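Local coordinates for uncharacterized protein (Enterococcus faecalis, PDB 3CLQ) that is of unknown function but belongs to the family of AllG, a subunit of oxamate carbamoyltransferase, and so may take part in carbamoyl transfer, at residues I22-F31 against M167-R177; M260-G268 against H278-R286. One frame throughout, in Å; residues are numbered along the deposited sequence.

Interaction 1: residues I22-F31 against M167-R177; sequences IQSKPILVGF and MTFCPEGIDLR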
# COMPACT_ATOMS: atom_id res chain seq x y z
N ILE B 22 -17.12 3.60 -16.52
CA ILE B 22 -17.18 2.96 -15.20
C ILE B 22 -17.06 1.45 -15.31
O ILE B 22 -16.36 0.81 -14.51
CB ILE B 22 -18.49 3.31 -14.48
CG1 ILE B 22 -18.43 4.73 -13.91
CG2 ILE B 22 -18.82 2.29 -13.38
CD1 ILE B 22 -19.79 5.29 -13.59
N GLN B 23 -17.73 0.86 -16.29
CA GLN B 23 -17.73 -0.60 -16.42
C GLN B 23 -16.57 -1.20 -17.22
O GLN B 23 -16.43 -2.42 -17.25
CB GLN B 23 -19.04 -1.07 -17.00
CG GLN B 23 -20.20 -0.67 -16.15
CD GLN B 23 -21.51 -1.22 -16.66
OE1 GLN B 23 -22.49 -1.26 -15.92
NE2 GLN B 23 -21.53 -1.64 -17.91
N SER B 24 -15.78 -0.38 -17.90
CA SER B 24 -14.57 -0.89 -18.51
C SER B 24 -13.75 -1.61 -17.46
O SER B 24 -13.76 -1.24 -16.29
CB SER B 24 -13.73 0.23 -19.07
OG SER B 24 -14.36 0.75 -20.20
N LYS B 25 -13.03 -2.63 -17.89
CA LYS B 25 -12.20 -3.38 -16.99
C LYS B 25 -10.89 -3.68 -17.69
O LYS B 25 -10.71 -4.73 -18.28
CB LYS B 25 -12.92 -4.66 -16.58
CG LYS B 25 -12.86 -4.93 -15.09
CD LYS B 25 -14.16 -5.56 -14.55
CE LYS B 25 -14.19 -7.06 -14.72
NZ LYS B 25 -12.95 -7.75 -14.22
N PRO B 26 -9.95 -2.74 -17.60
CA PRO B 26 -8.62 -2.80 -18.20
C PRO B 26 -7.77 -3.93 -17.61
O PRO B 26 -7.52 -3.93 -16.39
CB PRO B 26 -8.00 -1.47 -17.81
CG PRO B 26 -9.14 -0.61 -17.40
CD PRO B 26 -10.16 -1.50 -16.84
N ILE B 27 -7.35 -4.86 -18.46
CA ILE B 27 -6.50 -5.98 -18.05
C ILE B 27 -5.10 -5.88 -18.66
O ILE B 27 -4.94 -5.73 -19.88
CB ILE B 27 -7.11 -7.34 -18.46
CG1 ILE B 27 -8.57 -7.44 -17.96
CG2 ILE B 27 -6.26 -8.52 -17.92
CD1 ILE B 27 -8.75 -7.33 -16.45
N LEU B 28 -4.08 -5.94 -17.81
CA LEU B 28 -2.74 -5.92 -18.33
C LEU B 28 -2.49 -7.30 -18.85
O LEU B 28 -2.46 -8.26 -18.06
CB LEU B 28 -1.74 -5.60 -17.23
CG LEU B 28 -0.29 -5.77 -17.68
CD1 LEU B 28 0.01 -4.95 -18.95
CD2 LEU B 28 0.61 -5.34 -16.57
N VAL B 29 -2.33 -7.41 -20.18
CA VAL B 29 -2.16 -8.74 -20.78
C VAL B 29 -0.77 -9.05 -21.32
O VAL B 29 -0.40 -10.22 -21.48
CB VAL B 29 -3.24 -9.09 -21.84
CG1 VAL B 29 -4.63 -9.02 -21.23
CG2 VAL B 29 -3.11 -8.21 -23.12
N GLY B 30 0.03 -8.03 -21.60
CA GLY B 30 1.34 -8.30 -22.18
C GLY B 30 2.25 -7.10 -22.23
O GLY B 30 1.89 -6.01 -21.75
N PHE B 31 3.44 -7.32 -22.80
CA PHE B 31 4.43 -6.29 -23.07
C PHE B 31 5.07 -6.63 -24.38
O PHE B 31 5.24 -7.80 -24.70
CB PHE B 31 5.52 -6.29 -22.01
CG PHE B 31 5.04 -5.91 -20.63
CD1 PHE B 31 5.08 -4.58 -20.22
CD2 PHE B 31 4.57 -6.86 -19.75
CE1 PHE B 31 4.65 -4.23 -18.95
CE2 PHE B 31 4.15 -6.51 -18.48
CZ PHE B 31 4.19 -5.21 -18.08
N MSE B 167 4.62 -12.51 -18.90
CA MSE B 167 3.18 -12.42 -19.06
C MSE B 167 2.58 -13.57 -19.87
O MSE B 167 1.36 -13.77 -19.85
CB MSE B 167 2.78 -11.06 -19.63
CG MSE B 167 3.08 -9.92 -18.71
SE MSE B 167 2.01 -10.00 -17.04
CE MSE B 167 0.25 -9.60 -17.85
N THR B 168 3.41 -14.36 -20.56
CA THR B 168 2.88 -15.56 -21.21
C THR B 168 2.56 -16.67 -20.20
O THR B 168 1.77 -17.57 -20.50
CB THR B 168 3.79 -16.15 -22.34
OG1 THR B 168 4.90 -16.83 -21.75
CG2 THR B 168 4.28 -15.06 -23.29
N PHE B 169 3.19 -16.61 -19.02
CA PHE B 169 2.86 -17.50 -17.91
C PHE B 169 1.64 -17.00 -17.13
O PHE B 169 1.40 -17.44 -16.01
CB PHE B 169 4.05 -17.67 -16.95
CG PHE B 169 5.17 -18.49 -17.52
CD1 PHE B 169 6.23 -17.89 -18.20
CD2 PHE B 169 5.16 -19.87 -17.41
CE1 PHE B 169 7.25 -18.65 -18.75
CE2 PHE B 169 6.17 -20.62 -17.94
CZ PHE B 169 7.22 -20.01 -18.62
N CYS B 170 0.88 -16.10 -17.72
CA CYS B 170 -0.21 -15.46 -16.98
C CYS B 170 -1.36 -15.14 -17.90
O CYS B 170 -1.58 -13.98 -18.22
CB CYS B 170 0.29 -14.18 -16.31
SG CYS B 170 -1.02 -13.12 -15.62
N PRO B 171 -2.13 -16.15 -18.26
CA PRO B 171 -3.05 -16.07 -19.39
C PRO B 171 -4.35 -15.37 -19.01
O PRO B 171 -5.12 -14.98 -19.88
CB PRO B 171 -3.33 -17.54 -19.70
CG PRO B 171 -3.20 -18.24 -18.36
CD PRO B 171 -2.22 -17.43 -17.53
N GLU B 172 -4.57 -15.21 -17.71
CA GLU B 172 -5.72 -14.48 -17.20
C GLU B 172 -5.50 -12.97 -17.22
O GLU B 172 -6.44 -12.18 -17.13
CB GLU B 172 -5.98 -14.90 -15.75
CG GLU B 172 -4.80 -14.55 -14.79
CD GLU B 172 -3.77 -15.70 -14.62
OE1 GLU B 172 -3.28 -16.28 -15.65
OE2 GLU B 172 -3.44 -16.01 -13.44
N GLY B 173 -4.23 -12.56 -17.32
CA GLY B 173 -3.87 -11.17 -17.21
C GLY B 173 -3.96 -10.65 -15.78
O GLY B 173 -4.47 -11.32 -14.89
N ILE B 174 -3.44 -9.45 -15.59
CA ILE B 174 -3.55 -8.74 -14.34
C ILE B 174 -4.68 -7.69 -14.47
O ILE B 174 -4.74 -6.90 -15.44
CB ILE B 174 -2.20 -8.09 -13.99
CG1 ILE B 174 -1.14 -9.18 -13.85
CG2 ILE B 174 -2.29 -7.22 -12.75
CD1 ILE B 174 0.15 -8.72 -13.23
N ASP B 175 -5.59 -7.71 -13.49
CA ASP B 175 -6.74 -6.81 -13.48
C ASP B 175 -6.38 -5.46 -12.91
O ASP B 175 -6.08 -5.31 -11.73
CB ASP B 175 -7.89 -7.43 -12.68
CG ASP B 175 -9.11 -6.52 -12.60
OD1 ASP B 175 -9.06 -5.36 -13.08
OD2 ASP B 175 -10.12 -7.00 -12.05
N LEU B 176 -6.43 -4.45 -13.75
CA LEU B 176 -5.89 -3.19 -13.35
C LEU B 176 -6.90 -2.37 -12.55
O LEU B 176 -6.54 -1.68 -11.61
CB LEU B 176 -5.43 -2.46 -14.59
CG LEU B 176 -3.94 -2.44 -14.94
CD1 LEU B 176 -3.11 -3.55 -14.31
CD2 LEU B 176 -3.75 -2.40 -16.46
N ARG B 177 -8.18 -2.46 -12.90
CA ARG B 177 -9.15 -1.70 -12.14
C ARG B 177 -9.23 -2.21 -10.72
O ARG B 177 -9.43 -1.45 -9.80
CB ARG B 177 -10.53 -1.70 -12.79
CG ARG B 177 -11.45 -0.66 -12.18
CD ARG B 177 -12.85 -0.82 -12.70
NE ARG B 177 -13.47 -2.05 -12.22
CZ ARG B 177 -14.64 -2.52 -12.63
NH1 ARG B 177 -15.35 -1.86 -13.54
NH2 ARG B 177 -15.11 -3.65 -12.14
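At the C-terminal end of helix 6-23, Ile-22 O receives a weak, strongly bent hydrogen bond from Arg-177 NH1 (3.0 Å), made at the edge of the guanidinium. The arginine chain runs straight as far as CD and then turns (chi3 68°), which brings its flat end under Lys-25. The lysine crosses it at about a right angle, with CD over one face, displaced toward the rim and 3.2 Å from Arg-177 NH2. Lys-25 NZ reaches Asp-175 OD2 in a long salt bridge (3.6 Å) and forms another with Glu-121. Pro-26 O accepts a hydrogen bond from Leu-176 N (2.9 Å) just where helix 176-183 starts; Asp-175 is its N-cap, with OD1 bonded to Leu-178 N. The short strand 174-175 borders an antiparallel sheet in which strand 26-33 has strand 114-120 on its other side. Ile-27 and Asp-175 form a non-hydrogen-bonded pair, and Ile-27 CD1 packs 3.6 Å from Asp-175 CA. Leu-28 and Ile-174 form the hydrogen-bonded pair, exchanging both backbone bonds. Leu-28 CG, turned away from its own backbone N (chi1 171°), lies 3.9 Å from CE of Met-167, a selenomethionine, while Leu-28 CB touches Leu-176 CD1. After a classic bulge of Val-29 and Gly-30 against Ile-117, Phe-31 offers its ring edge to Met-167 CG, 3.6 Å from CD2 of the phenylalanine.

Interaction 2: residues M260-G268 against H278-R286; sequences MCRNGVEFG and HWFTGPAQR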
# COMPACT_ATOMS: atom_id res chain seq x y z
N MSE B 260 -7.53 14.50 -21.50
CA MSE B 260 -6.91 15.77 -21.17
C MSE B 260 -5.43 15.50 -21.28
O MSE B 260 -4.94 14.52 -20.71
CB MSE B 260 -7.28 16.26 -19.77
CG MSE B 260 -8.70 16.78 -19.67
SE MSE B 260 -9.14 17.68 -17.96
CE MSE B 260 -8.46 16.22 -16.82
N CYS B 261 -4.73 16.33 -22.04
CA CYS B 261 -3.31 16.11 -22.24
C CYS B 261 -2.61 17.39 -22.63
O CYS B 261 -3.25 18.37 -23.03
CB CYS B 261 -3.06 15.03 -23.29
SG CYS B 261 -3.71 15.45 -24.90
N ARG B 262 -1.29 17.38 -22.50
CA ARG B 262 -0.51 18.57 -22.78
C ARG B 262 0.87 18.17 -23.28
O ARG B 262 1.34 17.06 -23.01
CB ARG B 262 -0.41 19.45 -21.53
CG ARG B 262 -0.12 18.69 -20.29
CD ARG B 262 -1.39 18.29 -19.57
NE ARG B 262 -1.14 18.20 -18.13
CZ ARG B 262 -0.75 17.09 -17.50
NH1 ARG B 262 -0.52 17.11 -16.20
NH2 ARG B 262 -0.58 15.96 -18.18
N ASN B 263 1.49 19.07 -24.05
CA ASN B 263 2.80 18.82 -24.66
C ASN B 263 3.83 19.91 -24.33
O ASN B 263 4.75 20.13 -25.10
CB ASN B 263 2.67 18.67 -26.19
CG ASN B 263 2.07 19.90 -26.86
OD1 ASN B 263 2.19 21.01 -26.36
ND2 ASN B 263 1.41 19.69 -27.98
N GLY B 264 3.65 20.59 -23.21
CA GLY B 264 4.62 21.57 -22.76
C GLY B 264 4.38 22.92 -23.39
O GLY B 264 5.02 23.91 -23.01
N VAL B 265 3.47 22.97 -24.36
CA VAL B 265 3.14 24.22 -25.02
C VAL B 265 1.62 24.41 -25.04
O VAL B 265 1.13 25.51 -24.79
CB VAL B 265 3.69 24.26 -26.48
CG1 VAL B 265 3.35 25.57 -27.16
CG2 VAL B 265 5.20 24.04 -26.50
N GLU B 266 0.88 23.35 -25.34
CA GLU B 266 -0.58 23.45 -25.44
C GLU B 266 -1.31 22.40 -24.63
O GLU B 266 -0.84 21.28 -24.43
CB GLU B 266 -1.04 23.29 -26.88
CG GLU B 266 -0.73 24.44 -27.80
CD GLU B 266 -1.66 24.49 -28.99
OE1 GLU B 266 -1.84 23.45 -29.66
OE2 GLU B 266 -2.23 25.57 -29.24
N PHE B 267 -2.51 22.77 -24.19
CA PHE B 267 -3.41 21.83 -23.55
C PHE B 267 -4.48 21.43 -24.55
O PHE B 267 -4.98 22.27 -25.33
CB PHE B 267 -4.06 22.47 -22.36
CG PHE B 267 -4.49 21.52 -21.35
CD1 PHE B 267 -3.72 21.31 -20.22
CD2 PHE B 267 -5.65 20.78 -21.52
CE1 PHE B 267 -4.13 20.39 -19.26
CE2 PHE B 267 -6.05 19.87 -20.57
CZ PHE B 267 -5.28 19.69 -19.44
N GLY B 268 -4.83 20.14 -24.54
CA GLY B 268 -5.73 19.60 -25.54
C GLY B 268 -6.66 18.52 -25.02
O GLY B 268 -6.24 17.57 -24.32
N HIS B 278 -10.58 14.83 -33.17
CA HIS B 278 -10.90 16.26 -33.14
C HIS B 278 -10.42 16.88 -31.81
O HIS B 278 -10.93 16.53 -30.74
CB HIS B 278 -12.40 16.49 -33.34
CG HIS B 278 -12.73 17.83 -33.89
ND1 HIS B 278 -12.48 19.01 -33.20
CD2 HIS B 278 -13.28 18.21 -35.08
CE1 HIS B 278 -12.86 20.04 -33.93
NE2 HIS B 278 -13.36 19.58 -35.07
N TRP B 279 -9.45 17.78 -31.88
CA TRP B 279 -8.77 18.30 -30.69
C TRP B 279 -9.22 19.72 -30.39
O TRP B 279 -9.39 20.51 -31.30
CB TRP B 279 -7.26 18.35 -30.91
CG TRP B 279 -6.60 17.04 -30.95
CD1 TRP B 279 -6.26 16.33 -32.05
CD2 TRP B 279 -6.19 16.26 -29.82
NE1 TRP B 279 -5.66 15.15 -31.68
CE2 TRP B 279 -5.61 15.08 -30.32
CE3 TRP B 279 -6.27 16.43 -28.43
CZ2 TRP B 279 -5.10 14.08 -29.47
CZ3 TRP B 279 -5.77 15.45 -27.61
CH2 TRP B 279 -5.19 14.28 -28.13
N PHE B 280 -9.39 20.05 -29.12
CA PHE B 280 -9.63 21.42 -28.72
C PHE B 280 -8.46 21.84 -27.86
O PHE B 280 -8.12 21.15 -26.91
CB PHE B 280 -10.94 21.52 -27.95
CG PHE B 280 -12.12 21.18 -28.80
CD1 PHE B 280 -12.71 22.15 -29.59
CD2 PHE B 280 -12.63 19.89 -28.83
CE1 PHE B 280 -13.79 21.84 -30.39
CE2 PHE B 280 -13.71 19.58 -29.64
CZ PHE B 280 -14.30 20.55 -30.42
N THR B 281 -7.87 22.97 -28.20
CA THR B 281 -6.53 23.32 -27.76
C THR B 281 -6.45 24.71 -27.15
O THR B 281 -7.07 25.67 -27.64
CB THR B 281 -5.53 23.27 -28.95
OG1 THR B 281 -6.04 24.05 -30.06
CG2 THR B 281 -5.30 21.83 -29.37
N GLY B 282 -5.70 24.82 -26.07
CA GLY B 282 -5.43 26.13 -25.51
C GLY B 282 -4.00 26.15 -25.05
O GLY B 282 -3.27 25.19 -25.23
N PRO B 283 -3.59 27.25 -24.42
CA PRO B 283 -2.27 27.41 -23.86
C PRO B 283 -2.10 26.53 -22.63
O PRO B 283 -2.95 26.53 -21.74
CB PRO B 283 -2.25 28.88 -23.44
CG PRO B 283 -3.39 29.53 -24.20
CD PRO B 283 -4.42 28.45 -24.20
N ALA B 284 -1.02 25.76 -22.58
CA ALA B 284 -0.72 25.01 -21.38
C ALA B 284 -0.34 26.02 -20.28
O ALA B 284 0.19 27.09 -20.58
CB ALA B 284 0.41 24.03 -21.63
N GLN B 285 -0.63 25.66 -19.02
CA GLN B 285 -0.54 26.55 -17.87
C GLN B 285 0.66 26.27 -16.95
O GLN B 285 1.27 25.20 -17.02
CB GLN B 285 -1.81 26.36 -17.06
CG GLN B 285 -3.06 26.62 -17.86
CD GLN B 285 -3.13 28.06 -18.28
OE1 GLN B 285 -3.07 28.94 -17.43
NE2 GLN B 285 -3.24 28.31 -19.57
N ARG B 286 0.99 27.20 -16.07
CA ARG B 286 2.03 26.95 -15.08
C ARG B 286 1.44 26.03 -14.05
O ARG B 286 0.24 26.04 -13.83
CB ARG B 286 2.46 28.23 -14.38
CG ARG B 286 2.65 29.43 -15.29
CD ARG B 286 3.56 30.47 -14.63
NE ARG B 286 4.88 30.56 -15.26
CZ ARG B 286 5.88 29.70 -15.07
NH1 ARG B 286 5.75 28.66 -14.27
NH2 ARG B 286 7.03 29.89 -15.70
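Strands 266-268 and 280-283 run antiparallel at 149°, their axes approaching to 4.4 Å, and Phe-267 and Gly-282 form the hydrogen-bonded pair between non-hydrogen-bonded pairs of Glu-266 with Pro-283 and Gly-268 with Thr-281. Phe-267 N donates to Gly-282 O (2.7 Å), and Gly-282 N returns a bond to Phe-267 O (2.8 Å). Two residues along, Ala-284 N gives a nearly straight bond to Val-265 O (3.1 Å), and the alanine CB rests against the same carbonyl group. CA-H...O contacts from Thr-281 CA to Phe-267 O and from Gly-268 CA to Phe-280 O extend the ladder past Gly-282 toward Phe-280. These strands are the arms of a beta hairpin, and 280-283 is an outermost strand of the sheet within the chain. On its other side, strand 266-271 pairs with strand 257-263, which leads into it through a tight bend: the bond from Val-265 N to Asn-263 OD1 (3.1 Å) makes an Asx turn, and a second, from Glu-266 N, widens it to an Asx motif. Glu-266 lays its extended chain obliquely across Thr-281, OE1 coming 3.8 Å from Thr-281 CB. Farther along, Trp-279 reaches over to strand 257-263: Cys-261 SG, held between its backbone N and carbonyl carbon (chi1 61°), sits 3.4 Å from Trp-279 CZ3 in an oblique sulfur-aromatic contact, and Gly-268 O lies in plane at the indole edge. Trp-279 NE1 is hydrogen-bonded to Glu-98. Cys-261 O faces the ring of Phe-267, above its rim, and Phe-280 packs on helix 407-419.

How the interactions relate
Both contacts are partly buried and lie on opposite sides of the chain's centre; their centres are 30 Å apart and their nearest atoms about 15 Å. No element is shared. Each fastens an outer strand, as counted within the chain, to a four-stranded antiparallel sheet, but by different routes. Interaction 1 joins parts 136 residues apart, so a short strand and the helix after it are docked from a distance, and the backbone pairing is supplemented by a weak arginine bond, a long salt bridge and an apolar cluster. Interaction 2 closes a local hairpin with as many backbone bonds, two glycines among the paired residues, and neither a salt bridge nor a side-chain hydrogen bond between its segments.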